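Local coordinates for Arf-GAP with coiled-coil, ANK repeat and PH domain-containing protein 2 (Homo sapiens, PDB 6IF3), which acts through its Arf-GAP domain as a GTPase-activating protein for the small GTPase ARF6, and needs its ankyrin repeats, the part described here, to interact with RAB35, at residues V36-T47 / N67-Q77. Numbering follows the deposited sequence.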
loop_
_atom_site.group_PDB
_atom_site.type_symbol
_atom_site.label_atom_id
_atom_site.label_comp_id
_atom_site.label_asym_id
_atom_site.label_seq_id
_atom_site.Cartn_x
_atom_site.Cartn_y
_atom_site.Cartn_z
ATOM N N VAL A 36 4.021 -30.616 -12.579
ATOM C CA VAL A 36 3.256 -29.588 -11.899
ATOM C C VAL A 36 3.306 -28.251 -12.682
ATOM O O VAL A 36 2.431 -27.389 -12.499
ATOM C CB VAL A 36 3.785 -29.422 -10.458
ATOM C CG1 VAL A 36 5.231 -28.854 -10.452
ATOM C CG2 VAL A 36 2.827 -28.623 -9.592
ATOM N N ASN A 37 4.309 -28.105 -13.561
ATOM C CA ASN A 37 4.478 -26.905 -14.381
ATOM C C ASN A 37 4.132 -27.141 -15.855
ATOM O O ASN A 37 4.539 -26.372 -16.737
ATOM C CB ASN A 37 5.918 -26.388 -14.243
ATOM C CG ASN A 37 6.195 -25.842 -12.867
ATOM O OD1 ASN A 37 5.423 -25.021 -12.340
ATOM N ND2 ASN A 37 7.292 -26.288 -12.262
ATOM N N TRP A 38 3.349 -28.190 -16.098
ATOM C CA TRP A 38 2.905 -28.531 -17.446
ATOM C C TRP A 38 2.240 -27.337 -18.120
ATOM O O TRP A 38 1.455 -26.626 -17.492
ATOM C CB TRP A 38 1.945 -29.701 -17.374
ATOM C CG TRP A 38 1.498 -30.214 -18.742
ATOM C CD1 TRP A 38 2.233 -30.998 -19.590
ATOM C CD2 TRP A 38 0.223 -30.025 -19.372
ATOM N NE1 TRP A 38 1.495 -31.296 -20.710
ATOM C CE2 TRP A 38 0.257 -30.720 -20.597
ATOM C CE3 TRP A 38 -0.946 -29.343 -19.015
ATOM C CZ2 TRP A 38 -0.828 -30.741 -21.481
ATOM C CZ3 TRP A 38 -2.031 -29.377 -19.902
ATOM C CH2 TRP A 38 -1.960 -30.076 -21.105
ATOM N N ALA A 39 2.603 -27.089 -19.369
ATOM C CA ALA A 39 1.998 -26.012 -20.169
ATOM C C ALA A 39 1.114 -26.606 -21.253
ATOM O O ALA A 39 1.549 -27.491 -22.018
ATOM C CB ALA A 39 3.071 -25.135 -20.768
ATOM N N ASN A 40 -0.122 -26.119 -21.338
ATOM C CA ASN A 40 -1.078 -26.618 -22.323
ATOM C C ASN A 40 -0.888 -25.866 -23.626
ATOM O O ASN A 40 -1.322 -24.723 -23.751
ATOM C CB ASN A 40 -2.506 -26.446 -21.802
ATOM C CG ASN A 40 -3.537 -27.149 -22.676
ATOM O OD1 ASN A 40 -3.335 -27.363 -23.876
ATOM N ND2 ASN A 40 -4.660 -27.507 -22.072
ATOM N N SER A 41 -0.226 -26.491 -24.606
ATOM C CA SER A 41 0.075 -25.821 -25.864
ATOM C C SER A 41 -1.172 -25.494 -26.670
ATOM O O SER A 41 -1.128 -24.664 -27.559
ATOM C CB SER A 41 1.020 -26.676 -26.701
ATOM O OG SER A 41 0.358 -27.853 -27.114
ATOM N N GLU A 42 -2.287 -26.148 -26.342
ATOM C CA GLU A 42 -3.559 -25.932 -27.027
ATOM C C GLU A 42 -4.370 -24.784 -26.388
ATOM O O GLU A 42 -5.391 -24.366 -26.964
ATOM C CB GLU A 42 -4.407 -27.214 -27.015
ATOM C CG GLU A 42 -3.928 -28.282 -27.966
ATOM C CD GLU A 42 -3.906 -27.800 -29.400
ATOM O OE1 GLU A 42 -4.966 -27.856 -30.060
ATOM O OE2 GLU A 42 -2.831 -27.370 -29.873
ATOM N N GLU A 43 -3.937 -24.296 -25.233
ATOM C CA GLU A 43 -4.658 -23.277 -24.481
ATOM C C GLU A 43 -3.661 -22.268 -23.909
ATOM O O GLU A 43 -3.520 -22.105 -22.691
ATOM C CB GLU A 43 -5.510 -23.907 -23.368
ATOM C CG GLU A 43 -6.592 -24.852 -23.933
ATOM C CD GLU A 43 -7.568 -25.389 -22.879
ATOM O OE1 GLU A 43 -8.377 -26.256 -23.267
ATOM O OE2 GLU A 43 -7.546 -24.910 -21.735
ATOM N N ASN A 44 -2.973 -21.597 -24.838
ATOM C CA ASN A 44 -2.100 -20.464 -24.517
ATOM C C ASN A 44 -0.963 -20.783 -23.561
ATOM O O ASN A 44 -0.479 -19.897 -22.856
ATOM C CB ASN A 44 -2.928 -19.306 -23.934
ATOM C CG ASN A 44 -3.991 -18.828 -24.908
ATOM O OD1 ASN A 44 -3.663 -18.286 -25.960
ATOM N ND2 ASN A 44 -5.262 -19.034 -24.563
ATOM N N LYS A 45 -0.528 -22.039 -23.544
ATOM C CA LYS A 45 0.511 -22.480 -22.610
ATOM C C LYS A 45 0.173 -22.173 -21.155
ATOM O O LYS A 45 1.038 -22.015 -20.294
ATOM C CB LYS A 45 1.866 -21.872 -23.003
ATOM C CG LYS A 45 2.291 -22.387 -24.378
ATOM C CD LYS A 45 3.769 -22.198 -24.656
ATOM C CE LYS A 45 4.191 -22.953 -25.924
ATOM N NZ LYS A 45 4.119 -24.438 -25.784
ATOM N N ALA A 46 -1.119 -22.175 -20.845
ATOM C CA ALA A 46 -1.506 -22.043 -19.454
ATOM C C ALA A 46 -1.135 -23.305 -18.662
ATOM O O ALA A 46 -0.933 -24.394 -19.227
ATOM C CB ALA A 46 -3.035 -21.750 -19.335
ATOM N N THR A 47 -1.095 -23.133 -17.349
ATOM C CA THR A 47 -0.530 -24.088 -16.424
ATOM C C THR A 47 -1.549 -24.526 -15.378
ATOM O O THR A 47 -2.592 -23.894 -15.220
ATOM C CB THR A 47 0.633 -23.470 -15.660
ATOM O OG1 THR A 47 0.115 -22.305 -14.971
ATOM C CG2 THR A 47 1.770 -23.055 -16.591
ATOM N N ASN A 67 3.765 -28.582 -3.998
ATOM C CA ASN A 67 4.250 -29.709 -4.793
ATOM C C ASN A 67 5.152 -29.239 -5.951
ATOM O O ASN A 67 5.366 -29.963 -6.920
ATOM C CB ASN A 67 3.065 -30.535 -5.299
ATOM C CG ASN A 67 2.463 -31.380 -4.210
ATOM O OD1 ASN A 67 2.935 -32.472 -3.962
ATOM N ND2 ASN A 67 1.443 -30.865 -3.527
ATOM N N GLY A 68 5.694 -28.039 -5.811
ATOM C CA GLY A 68 6.786 -27.549 -6.638
ATOM C C GLY A 68 6.434 -26.624 -7.790
ATOM O O GLY A 68 7.279 -26.373 -8.663
ATOM N N ALA A 69 5.208 -26.116 -7.810
ATOM C CA ALA A 69 4.825 -25.191 -8.878
ATOM C C ALA A 69 5.688 -23.953 -8.848
ATOM O O ALA A 69 5.976 -23.411 -7.772
ATOM C CB ALA A 69 3.359 -24.783 -8.776
ATOM N N ASN A 70 6.063 -23.496 -10.037
ATOM C CA ASN A 70 6.757 -22.217 -10.202
ATOM C C ASN A 70 5.740 -21.095 -10.118
ATOM O O ASN A 70 4.912 -20.953 -11.003
ATOM C CB ASN A 70 7.476 -22.219 -11.562
ATOM C CG ASN A 70 8.255 -20.975 -11.832
ATOM O OD1 ASN A 70 8.155 -19.969 -11.130
ATOM N ND2 ASN A 70 9.054 -21.031 -12.907
ATOM N N VAL A 71 5.824 -20.276 -9.065
ATOM C CA VAL A 71 4.840 -19.208 -8.807
ATOM C C VAL A 71 4.896 -18.139 -9.895
ATOM O O VAL A 71 3.961 -17.374 -10.051
ATOM C CB VAL A 71 5.072 -18.606 -7.409
ATOM C CG1 VAL A 71 6.296 -17.699 -7.392
ATOM C CG2 VAL A 71 3.803 -17.881 -6.907
ATOM N N ASN A 72 5.965 -18.121 -10.689
ATOM C CA ASN A 72 6.113 -17.051 -11.674
ATOM C C ASN A 72 5.841 -17.491 -13.115
ATOM O O ASN A 72 5.877 -16.640 -14.011
ATOM C CB ASN A 72 7.515 -16.464 -11.619
ATOM C CG ASN A 72 7.764 -15.669 -10.378
ATOM O OD1 ASN A 72 6.897 -14.931 -9.924
ATOM N ND2 ASN A 72 8.952 -15.796 -9.832
ATOM N N GLN A 73 5.636 -18.790 -13.360
ATOM C CA GLN A 73 5.646 -19.280 -14.743
ATOM C C GLN A 73 4.488 -18.675 -15.513
ATOM O O GLN A 73 3.326 -18.700 -15.051
ATOM C CB GLN A 73 5.567 -20.815 -14.799
ATOM C CG GLN A 73 5.668 -21.350 -16.241
ATOM C CD GLN A 73 5.710 -22.844 -16.256
ATOM O OE1 GLN A 73 6.292 -23.457 -15.354
ATOM N NE2 GLN A 73 5.061 -23.447 -17.239
ATOM N N ARG A 74 4.796 -18.163 -16.697
ATOM C CA ARG A 74 3.837 -17.398 -17.497
ATOM C C ARG A 74 3.170 -18.195 -18.594
ATOM O O ARG A 74 3.779 -19.128 -19.168
ATOM C CB ARG A 74 4.555 -16.199 -18.160
ATOM C CG ARG A 74 5.406 -15.356 -17.202
ATOM C CD ARG A 74 6.352 -14.515 -17.992
ATOM N NE ARG A 74 7.310 -13.717 -17.229
ATOM C CZ ARG A 74 7.299 -12.381 -17.199
ATOM N NH1 ARG A 74 6.334 -11.738 -17.834
ATOM N NH2 ARG A 74 8.263 -11.694 -16.574
ATOM N N ASP A 75 1.951 -17.775 -18.948
ATOM C CA ASP A 75 1.344 -18.247 -20.206
ATOM C C ASP A 75 1.999 -17.550 -21.409
ATOM O O ASP A 75 2.951 -16.745 -21.251
ATOM C CB ASP A 75 -0.182 -18.055 -20.217
ATOM C CG ASP A 75 -0.615 -16.601 -20.114
ATOM O OD1 ASP A 75 0.152 -15.702 -20.509
ATOM O OD2 ASP A 75 -1.780 -16.370 -19.683
ATOM N N VAL A 76 1.524 -17.862 -22.618
ATOM C CA VAL A 76 2.204 -17.389 -23.805
ATOM C C VAL A 76 2.038 -15.875 -24.016
ATOM O O VAL A 76 2.792 -15.285 -24.790
ATOM C CB VAL A 76 1.745 -18.216 -25.052
ATOM C CG1 VAL A 76 0.417 -17.748 -25.609
ATOM C CG2 VAL A 76 2.835 -18.233 -26.159
ATOM N N GLN A 77 1.103 -15.265 -23.276
ATOM C CA GLN A 77 0.930 -13.808 -23.283
ATOM C C GLN A 77 1.795 -13.135 -22.219
ATOM O O GLN A 77 1.688 -11.920 -22.005
ATOM C CB GLN A 77 -0.547 -13.446 -23.059
ATOM C CG GLN A 77 -1.411 -13.636 -24.328
ATOM C CD GLN A 77 -1.853 -15.074 -24.537
ATOM O OE1 GLN A 77 -2.034 -15.823 -23.574
ATOM N NE2 GLN A 77 -2.040 -15.465 -25.810
HETATM O O HOH W 1 3.658 -22.823 -12.531
HETATM O O HOH W 2 9.409 -24.738 -10.228
HETATM O O HOH W 3 3.730 -21.874 -19.360
HETATM O O HOH W 4 2.010 -20.864 -13.773
#
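Asn37 and Gln73 join the two loops, each side-chain amide bonding to the backbone of the other loop. Asn37 OD1 accepts a hydrogen bond from Asn70 N at 2.8 Å, in the carbonyl plane and on a lone pair; the bond is almost straight. Water 1 also donates to this oxygen and ties it to Asn70 O. Gln73 reaches across to the other loop: with CG anti to the backbone N (chi1 -176°) and an extended chain, its NE2 donates to Asn37 O at 3.0 Å. The two amide planes stand 48° apart. Thr47 CG2 packs against Gln73 NE2 at 3.4 Å. Water 3 accepts from Gln73 NE2 while donating to Lys45 O and Arg74 O. With an alanine at Asn37, Asn70 N would probably lose its acceptor and water 1 one of its two anchors.

At one end, Val36 CG1 lies over the Gly68 backbone and its CG2 meets Ala69 CB at 4.0 Å. At the other, Asn44 O accepts a bond from Val76 N at 2.9 Å. Gln77 NE2 donates to Asn44 OD1 from above the carbonyl plane, at 3.3 Å.

An Asx turn, Asn70 OD1 to Asn72 N, and a Schellman motif closed by Gly68 after helix 58-66 shape the second loop. Asp75 CB rests against Asn44 O; its OD1 bonds Arg79 N and its OD2 His84 NE2. Thr47 OG1 accepts from Ile50 N, capping helix 48-55.

These are neighbouring finger (beta-hairpin) loops of the ankyrin stack, without assigned strands. Segment 36-47 links helix 23-31 to helix 48-55; segment 67-77 leads from helix 58-66 toward helix 81-88.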